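Local structure of plasmin and fibronectin-binding protein A (Streptococcus pneumoniae, 4MR0) at residues S168-N182 / T211-N224. The protein acts as a surface adhesin and invasin that binds human fibronectin, plasmin, plasminogen and serum albumin. Numbering follows the deposited sequence.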
loop_
_atom_site.group_PDB
_atom_site.type_symbol
_atom_site.label_atom_id
_atom_site.label_comp_id
_atom_site.label_asym_id
_atom_site.label_seq_id
_atom_site.Cartn_x
_atom_site.Cartn_y
_atom_site.Cartn_z
ATOM N N SER A 168 9.426 23.395 -4.348
ATOM C CA SER A 168 8.167 23.991 -3.931
ATOM C C SER A 168 7.558 24.864 -5.021
ATOM O O SER A 168 8.271 25.557 -5.756
ATOM C CB SER A 168 8.366 24.839 -2.672
ATOM O OG SER A 168 8.587 24.025 -1.534
ATOM N N HIS A 169 6.234 24.819 -5.106
ATOM C CA HIS A 169 5.464 25.603 -6.061
ATOM C C HIS A 169 5.757 25.307 -7.532
ATOM O O HIS A 169 5.714 26.205 -8.376
ATOM C CB HIS A 169 5.653 27.095 -5.762
ATOM C CG HIS A 169 5.319 27.466 -4.349
ATOM N ND1 HIS A 169 4.049 27.336 -3.828
ATOM C CD2 HIS A 169 6.099 27.905 -3.333
ATOM C CE1 HIS A 169 4.062 27.677 -2.551
ATOM N NE2 HIS A 169 5.294 28.024 -2.225
ATOM N N THR A 170 6.062 24.048 -7.841
ATOM C CA THR A 170 6.308 23.660 -9.225
ATOM C C THR A 170 5.216 22.671 -9.610
ATOM O O THR A 170 4.775 21.870 -8.782
ATOM C CB THR A 170 7.699 23.010 -9.422
ATOM O OG1 THR A 170 7.806 21.830 -8.620
ATOM C CG2 THR A 170 8.802 23.987 -9.039
ATOM N N HIS A 171 4.773 22.734 -10.860
ATOM C CA HIS A 171 3.708 21.859 -11.333
ATOM C C HIS A 171 4.048 21.284 -12.700
ATOM O O HIS A 171 4.043 21.996 -13.705
ATOM C CB HIS A 171 2.397 22.646 -11.386
ATOM C CG HIS A 171 2.138 23.439 -10.144
ATOM N ND1 HIS A 171 2.540 24.751 -10.004
ATOM C CD2 HIS A 171 1.620 23.075 -8.947
ATOM C CE1 HIS A 171 2.283 25.159 -8.773
ATOM N NE2 HIS A 171 1.725 24.160 -8.112
ATOM N N LEU A 172 4.353 19.990 -12.720
ATOM C CA LEU A 172 4.723 19.303 -13.946
ATOM C C LEU A 172 3.529 18.631 -14.605
ATOM O O LEU A 172 2.721 17.975 -13.944
ATOM C CB LEU A 172 5.812 18.259 -13.660
ATOM C CG LEU A 172 7.246 18.762 -13.454
ATOM C CD1 LEU A 172 7.269 19.832 -12.374
ATOM C CD2 LEU A 172 8.158 17.597 -13.079
ATOM N N GLU A 173 3.427 18.821 -15.916
ATOM C CA GLU A 173 2.360 18.232 -16.713
ATOM C C GLU A 173 3.045 17.532 -17.879
ATOM O O GLU A 173 3.834 18.147 -18.603
ATOM C CB GLU A 173 1.430 19.319 -17.252
ATOM C CG GLU A 173 0.194 18.778 -17.958
ATOM C CD GLU A 173 -0.557 19.846 -18.744
ATOM O OE1 GLU A 173 -0.378 21.048 -18.446
ATOM O OE2 GLU A 173 -1.332 19.480 -19.657
ATOM N N LEU A 174 2.765 16.245 -18.050
ATOM C CA LEU A 174 3.375 15.495 -19.135
ATOM C C LEU A 174 2.343 15.038 -20.139
ATOM O O LEU A 174 1.232 14.657 -19.776
ATOM C CB LEU A 174 4.128 14.270 -18.604
ATOM C CG LEU A 174 5.276 14.563 -17.629
ATOM C CD1 LEU A 174 4.718 14.786 -16.222
ATOM C CD2 LEU A 174 6.258 13.394 -17.638
ATOM N N ASN A 175 2.727 15.090 -21.409
ATOM C CA ASN A 175 1.869 14.660 -22.493
ATOM C C ASN A 175 1.558 13.185 -22.267
ATOM O O ASN A 175 2.324 12.463 -21.625
ATOM C CB ASN A 175 2.599 14.861 -23.827
ATOM C CG ASN A 175 1.763 14.449 -25.024
ATOM O OD1 ASN A 175 1.675 13.266 -25.367
ATOM N ND2 ASN A 175 1.130 15.427 -25.659
ATOM N N GLU A 176 0.425 12.741 -22.792
ATOM C CA GLU A 176 0.017 11.355 -22.651
ATOM C C GLU A 176 1.099 10.427 -23.198
ATOM O O GLU A 176 1.314 9.327 -22.681
ATOM C CB GLU A 176 -1.300 11.143 -23.397
ATOM C CG GLU A 176 -1.729 12.362 -24.218
ATOM C CD GLU A 176 -2.082 13.573 -23.353
ATOM O OE1 GLU A 176 -1.444 14.640 -23.518
ATOM O OE2 GLU A 176 -3.001 13.456 -22.509
ATOM N N LYS A 177 1.789 10.873 -24.242
ATOM C CA LYS A 177 2.838 10.063 -24.842
ATOM C C LYS A 177 4.235 10.455 -24.381
ATOM O O LYS A 177 5.230 10.160 -25.050
ATOM C CB LYS A 177 2.741 10.113 -26.371
ATOM C CG LYS A 177 1.416 9.563 -26.894
ATOM C CD LYS A 177 1.582 8.857 -28.237
ATOM C CE LYS A 177 1.809 9.836 -29.379
ATOM N NZ LYS A 177 0.566 10.589 -29.711
ATOM N N ALA A 178 4.305 11.129 -23.235
ATOM C CA ALA A 178 5.586 11.517 -22.660
ATOM C C ALA A 178 5.937 10.441 -21.637
ATOM O O ALA A 178 5.112 10.090 -20.782
ATOM C CB ALA A 178 5.480 12.877 -21.979
ATOM N N THR A 179 7.145 9.898 -21.748
ATOM C CA THR A 179 7.615 8.864 -20.832
ATOM C C THR A 179 8.944 9.260 -20.193
ATOM O O THR A 179 9.888 9.647 -20.884
ATOM C CB THR A 179 7.831 7.507 -21.561
ATOM O OG1 THR A 179 6.575 6.998 -22.022
ATOM C CG2 THR A 179 8.467 6.494 -20.621
ATOM N N ILE A 180 9.016 9.170 -18.872
ATOM C CA ILE A 180 10.254 9.478 -18.183
ATOM C C ILE A 180 10.942 8.133 -17.985
ATOM O O ILE A 180 10.395 7.237 -17.340
ATOM C CB ILE A 180 9.964 10.191 -16.847
ATOM C CG1 ILE A 180 9.420 11.592 -17.152
ATOM C CG2 ILE A 180 11.227 10.278 -16.000
ATOM C CD1 ILE A 180 9.118 12.423 -15.945
ATOM N N LEU A 181 12.126 7.977 -18.575
ATOM C CA LEU A 181 12.858 6.716 -18.484
ATOM C C LEU A 181 13.938 6.706 -17.412
ATOM O O LEU A 181 14.884 7.494 -17.452
ATOM C CB LEU A 181 13.483 6.383 -19.845
ATOM C CG LEU A 181 14.309 5.096 -19.943
ATOM C CD1 LEU A 181 13.445 3.883 -19.614
ATOM C CD2 LEU A 181 14.893 4.981 -21.354
ATOM N N ASN A 182 13.807 5.796 -16.454
ATOM C CA ASN A 182 14.791 5.706 -15.383
ATOM C C ASN A 182 16.115 5.089 -15.829
ATOM O O ASN A 182 16.198 3.885 -16.095
ATOM C CB ASN A 182 14.232 4.908 -14.210
ATOM C CG ASN A 182 15.242 4.756 -13.095
ATOM O OD1 ASN A 182 16.162 5.568 -12.973
ATOM N ND2 ASN A 182 15.070 3.728 -12.266
ATOM N N THR A 211 8.905 21.314 2.095
ATOM C CA THR A 211 8.596 21.735 0.736
ATOM C C THR A 211 7.083 21.670 0.635
ATOM O O THR A 211 6.426 21.052 1.481
ATOM C CB THR A 211 9.209 20.800 -0.329
ATOM O OG1 THR A 211 8.835 19.443 -0.052
ATOM C CG2 THR A 211 10.726 20.933 -0.347
ATOM N N GLU A 212 6.516 22.298 -0.384
ATOM C CA GLU A 212 5.070 22.287 -0.502
ATOM C C GLU A 212 4.563 22.760 -1.854
ATOM O O GLU A 212 5.296 23.364 -2.643
ATOM C CB GLU A 212 4.459 23.170 0.590
ATOM C CG GLU A 212 4.686 24.657 0.373
ATOM C CD GLU A 212 4.101 25.504 1.489
ATOM O OE1 GLU A 212 4.798 25.729 2.503
ATOM O OE2 GLU A 212 2.933 25.935 1.358
ATOM N N ASP A 213 3.290 22.465 -2.102
ATOM C CA ASP A 213 2.617 22.866 -3.326
ATOM C C ASP A 213 3.333 22.337 -4.565
ATOM O O ASP A 213 3.846 23.102 -5.386
ATOM C CB ASP A 213 2.521 24.394 -3.358
ATOM C CG ASP A 213 1.683 24.902 -4.506
ATOM O OD1 ASP A 213 0.697 24.219 -4.877
ATOM O OD2 ASP A 213 2.007 25.992 -5.023
ATOM N N ILE A 214 3.373 21.015 -4.680
ATOM C CA ILE A 214 4.020 20.359 -5.810
ATOM C C ILE A 214 2.997 19.452 -6.485
ATOM O O ILE A 214 2.279 18.717 -5.809
ATOM C CB ILE A 214 5.211 19.487 -5.340
ATOM C CG1 ILE A 214 6.258 20.363 -4.647
ATOM C CG2 ILE A 214 5.839 18.769 -6.525
ATOM C CD1 ILE A 214 7.332 19.580 -3.918
ATOM N N SER A 215 2.914 19.509 -7.811
ATOM C CA SER A 215 1.982 18.648 -8.521
ATOM C C SER A 215 2.681 18.015 -9.716
ATOM O O SER A 215 3.596 18.600 -10.303
ATOM C CB SER A 215 0.735 19.426 -8.973
ATOM O OG SER A 215 1.050 20.453 -9.897
ATOM N N TYR A 216 2.265 16.794 -10.036
ATOM C CA TYR A 216 2.816 16.031 -11.147
ATOM C C TYR A 216 1.639 15.322 -11.817
ATOM O O TYR A 216 0.919 14.571 -11.165
ATOM C CB TYR A 216 3.823 15.012 -10.611
ATOM C CG TYR A 216 4.599 14.266 -11.669
ATOM C CD1 TYR A 216 4.006 13.241 -12.407
ATOM C CD2 TYR A 216 5.936 14.578 -11.929
ATOM C CE1 TYR A 216 4.724 12.541 -13.377
ATOM C CE2 TYR A 216 6.660 13.887 -12.899
ATOM C CZ TYR A 216 6.049 12.873 -13.615
ATOM O OH TYR A 216 6.757 12.191 -14.578
ATOM N N SER A 217 1.440 15.550 -13.114
ATOM C CA SER A 217 0.311 14.933 -13.797
ATOM C C SER A 217 0.617 14.464 -15.212
ATOM O O SER A 217 1.314 15.145 -15.962
ATOM C CB SER A 217 -0.857 15.926 -13.876
ATOM O OG SER A 217 -0.937 16.733 -12.714
ATOM N N GLY A 218 0.073 13.305 -15.567
ATOM C CA GLY A 218 0.237 12.779 -16.912
ATOM C C GLY A 218 1.459 11.952 -17.252
ATOM O O GLY A 218 2.431 11.877 -16.492
ATOM N N GLY A 219 1.389 11.314 -18.417
ATOM C CA GLY A 219 2.492 10.510 -18.899
ATOM C C GLY A 219 2.740 9.176 -18.221
ATOM O O GLY A 219 1.894 8.614 -17.515
ATOM N N THR A 220 3.946 8.677 -18.444
ATOM C CA THR A 220 4.379 7.407 -17.902
ATOM C C THR A 220 5.743 7.593 -17.267
ATOM O O THR A 220 6.513 8.469 -17.679
ATOM C CB THR A 220 4.523 6.357 -19.034
ATOM O OG1 THR A 220 3.248 6.128 -19.650
ATOM C CG2 THR A 220 5.081 5.046 -18.497
ATOM N N ILE A 221 6.022 6.796 -16.243
ATOM C CA ILE A 221 7.331 6.808 -15.608
ATOM C C ILE A 221 7.753 5.351 -15.687
ATOM O O ILE A 221 7.159 4.501 -15.039
ATOM C CB ILE A 221 7.289 7.238 -14.125
ATOM C CG1 ILE A 221 6.856 8.700 -14.014
ATOM C CG2 ILE A 221 8.670 7.062 -13.497
ATOM C CD1 ILE A 221 6.766 9.216 -12.564
ATOM N N ASP A 222 8.739 5.065 -16.533
ATOM C CA ASP A 222 9.241 3.708 -16.696
ATOM C C ASP A 222 10.341 3.538 -15.659
ATOM O O ASP A 222 11.454 4.024 -15.833
ATOM C CB ASP A 222 9.826 3.534 -18.101
ATOM C CG ASP A 222 10.168 2.091 -18.425
ATOM O OD1 ASP A 222 10.404 1.309 -17.486
ATOM O OD2 ASP A 222 10.215 1.742 -19.627
ATOM N N MET A 223 10.038 2.849 -14.577
ATOM C CA MET A 223 11.033 2.666 -13.542
ATOM C C MET A 223 12.143 1.721 -14.016
ATOM O O MET A 223 13.124 1.483 -13.307
ATOM C CB MET A 223 10.340 2.188 -12.272
ATOM C CG MET A 223 9.344 3.226 -11.744
ATOM S SD MET A 223 8.390 2.741 -10.255
ATOM C CE MET A 223 7.024 1.741 -11.150
ATOM N N ASN A 224 11.951 1.193 -15.228
ATOM C CA ASN A 224 12.932 0.360 -15.930
ATOM C C ASN A 224 13.511 -0.823 -15.154
ATOM O O ASN A 224 14.701 -1.129 -15.277
ATOM C CB ASN A 224 14.056 1.303 -16.381
ATOM C CG ASN A 224 14.781 0.834 -17.634
ATOM O OD1 ASN A 224 14.293 -0.016 -18.380
ATOM N ND2 ASN A 224 15.955 1.418 -17.881
HETATM O O HOH W 1 0.867 19.173 -12.313
HETATM O O HOH W 2 3.578 7.811 -21.872
#
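Two successive coils of a right-handed parallel beta-helix, the pectate lyase-like fold, stack here in parallel register: His171 pairs with Ser215, Leu172 with Tyr216 and, past a corner, Ile180 with Ile221. The axes of strands 170-174 and 211-217 run 3° apart, and backbone hydrogen bonds such as Leu174 N to Ser217 O (2.8 Å) and Ile180 N to Thr220 O join both strand pairs. At the corner the coils differ: 168-182 makes a type I turn from Asn175 to Ala178, whereas 211-224 bends through Gly218 and Gly219, whose positive phi angles suit glycine. A water bridges the coils at this bend, donating to Glu176 O and Ala178 O and accepting from Thr179 OG1 and Thr220 OG1.

Tyr216 points into the coil, and CG trans to its own amide nitrogen leans the ring toward 168-182. There CD1 of Leu174 sits over one ring face, 3.8 Å from the centroid and 25° off the normal, a CH-pi contact; CD2 of Leu172 lies 3.9 Å from Tyr216 CD2. Phe194 and Phe246 meet the same ring edge-to-face, extending the apolar core.

On the outer side, Asp213 serves two histidines. His169 ND1 donates to the anti lone pair of Asp213 OD2 (2.7 Å), nearly in the imidazole plane, with ring and carboxylate turned 65° apart; His171 NE2 makes a weak hydrogen bond to Asp213 OD1. At the far end, each amide crosses to a backbone carbonyl of the other coil: Asn224 ND2 to Asn182 O, while Asn224 OD1 accepts from Asn236 ND2, and Asn182 ND2, also bonded to Ser191, to Met223 O (3.1 Å) from above the carbonyl plane.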